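PDB 6SQX: peptide-binding protein from Photobacterium damsela subsp. piscicida, which is a secreted NlpC/P60-type endopeptidase that cleaves the peptidoglycan of potentially competing bacteria, probably by a cysteine-peptidase mechanism. Local coordinates for residues T199-Q204 / G208-S213. Residues are numbered along the deposited sequence; the frame is centred on the assembly and turned at random.
Sequences TLIKGQ and GWVPTS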
# COMPACT_ATOMS: atom_id res chain seq x y z
N THR A 199 1.79 -12.50 -16.38
CA THR A 199 2.12 -11.31 -17.16
C THR A 199 2.81 -10.30 -16.26
O THR A 199 2.37 -10.07 -15.13
CB THR A 199 0.86 -10.71 -17.81
OG1 THR A 199 0.33 -11.67 -18.72
CG2 THR A 199 1.20 -9.45 -18.60
N LEU A 200 3.93 -9.74 -16.74
CA LEU A 200 4.64 -8.69 -16.05
C LEU A 200 3.96 -7.37 -16.41
O LEU A 200 3.76 -7.09 -17.60
CB LEU A 200 6.09 -8.66 -16.56
CG LEU A 200 7.00 -7.56 -15.94
CD1 LEU A 200 7.11 -7.60 -14.38
CD2 LEU A 200 8.38 -7.56 -16.60
N ILE A 201 3.54 -6.61 -15.40
CA ILE A 201 2.77 -5.38 -15.58
C ILE A 201 3.37 -4.26 -14.74
O ILE A 201 4.18 -4.49 -13.84
CB ILE A 201 1.29 -5.58 -15.19
CG1 ILE A 201 1.12 -5.82 -13.65
CG2 ILE A 201 0.71 -6.75 -15.98
CD1 ILE A 201 -0.29 -5.71 -13.15
N LYS A 202 2.92 -3.04 -15.00
CA LYS A 202 3.20 -1.95 -14.06
C LYS A 202 1.99 -1.05 -13.97
O LYS A 202 1.26 -0.86 -14.95
CB LYS A 202 4.47 -1.16 -14.46
CG LYS A 202 4.48 -0.65 -15.93
CD LYS A 202 5.91 -0.16 -16.22
CE LYS A 202 6.06 0.36 -17.65
NZ LYS A 202 5.67 1.80 -17.83
N GLY A 203 1.78 -0.49 -12.78
CA GLY A 203 0.68 0.44 -12.56
C GLY A 203 0.63 0.81 -11.09
O GLY A 203 1.14 0.09 -10.23
N GLN A 204 0.00 1.97 -10.83
CA GLN A 204 -0.11 2.46 -9.45
C GLN A 204 1.25 2.54 -8.73
O GLN A 204 1.33 2.55 -7.49
CB GLN A 204 -1.14 1.65 -8.65
CG GLN A 204 -2.56 2.21 -8.69
CD GLN A 204 -2.68 3.50 -7.91
OE1 GLN A 204 -1.87 4.42 -8.11
NE2 GLN A 204 -3.63 3.57 -6.98
N GLY A 208 5.50 -5.67 -11.45
CA GLY A 208 5.65 -7.06 -11.09
C GLY A 208 4.67 -7.96 -11.84
O GLY A 208 4.00 -7.53 -12.76
N TRP A 209 4.66 -9.23 -11.45
CA TRP A 209 3.96 -10.27 -12.18
C TRP A 209 2.61 -10.58 -11.54
O TRP A 209 2.48 -10.63 -10.30
CB TRP A 209 4.79 -11.55 -12.18
CG TRP A 209 6.15 -11.42 -12.86
CD1 TRP A 209 7.30 -10.93 -12.31
CD2 TRP A 209 6.47 -11.78 -14.21
NE1 TRP A 209 8.32 -10.95 -13.25
CE2 TRP A 209 7.84 -11.49 -14.41
CE3 TRP A 209 5.73 -12.34 -15.26
CZ2 TRP A 209 8.50 -11.73 -15.63
CZ3 TRP A 209 6.38 -12.56 -16.47
CH2 TRP A 209 7.75 -12.28 -16.64
N VAL A 210 1.61 -10.83 -12.38
CA VAL A 210 0.26 -11.19 -11.93
C VAL A 210 -0.24 -12.30 -12.83
O VAL A 210 0.25 -12.47 -13.95
CB VAL A 210 -0.71 -10.01 -12.02
CG1 VAL A 210 -0.32 -8.87 -11.04
CG2 VAL A 210 -0.83 -9.53 -13.49
N PRO A 211 -1.23 -13.06 -12.40
CA PRO A 211 -1.83 -14.06 -13.29
C PRO A 211 -2.37 -13.39 -14.54
O PRO A 211 -3.00 -12.33 -14.48
CB PRO A 211 -2.98 -14.64 -12.45
CG PRO A 211 -2.52 -14.39 -11.02
CD PRO A 211 -1.88 -13.05 -11.07
N THR A 212 -2.12 -14.02 -15.69
CA THR A 212 -2.62 -13.45 -16.94
C THR A 212 -4.14 -13.28 -16.91
O THR A 212 -4.67 -12.31 -17.46
CB THR A 212 -2.16 -14.31 -18.10
OG1 THR A 212 -0.72 -14.29 -18.11
CG2 THR A 212 -2.73 -13.82 -19.46
N SER A 213 -4.85 -14.19 -16.24
CA SER A 213 -6.30 -14.07 -16.17
C SER A 213 -6.77 -12.85 -15.39
O SER A 213 -7.96 -12.52 -15.42
CB SER A 213 -6.88 -15.34 -15.54
OG SER A 213 -6.35 -15.54 -14.24
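Thr199 meets the 208-213 segment through both its backbone and its hydroxyl. It exchanges two backbone hydrogen bonds with Val210, one of them Thr199 N to Val210 O at 2.9 Å. Beyond this pair of bonds its side chain crosses that of Thr212 at about a right angle. Thr199 OG1 and Thr212 OG1, 2.9 Å apart, are in hydrogen-bonding range, and Thr212 OG1 is hydrogen-bonded to Lys196 O, which ties the start of the 3-10 turn to the chain leading into strand 198-203.

These residues belong to the antiparallel beta hairpin of strands 198-203 and 206-211 in the SH3 domain (SH3b1 type), a small beta barrel. Strand 206-211 is flanked by strand 198-203 and, at Trp209, is bonded through its backbone to Arg152.

One residue further on, Leu200 and Trp209 form a non-hydrogen-bonded pair whose CA atoms are just 4.2 Å apart. The indole lies flat over the leucine: Leu200 CB sits 3.7 Å from the centroid of the six-membered ring of Trp209, 2° off its normal, a CH-pi contact. Chi1 of Leu200 (179°) swings CG to the side of the carbonyl carbon, and the second torsion then sets CD1 over the pyrrole part, 3.7 Å from Trp209 NE1. That nitrogen is hydrogen-bonded to Glu94 of helix 90-102, which also packs on Leu200.

Leu200 CD1 also rests 3.5 Å from Gly208 O. Gly208 has an extended backbone (phi 167°) in which a side chain would jam against the carbonyl O of the preceding residue. Two further backbone bonds, Ile201 N to Gly208 O at 2.8 Å and Gly208 N to Ile201 O, continue the pairing toward the turn. On the sheet face away from the indole, Ile201 CD1 reaches across to both methyls of Val210, 3.8 Å from Val210 CG1, and Ile215 of strand 215-217 packs against Thr199 and Val210.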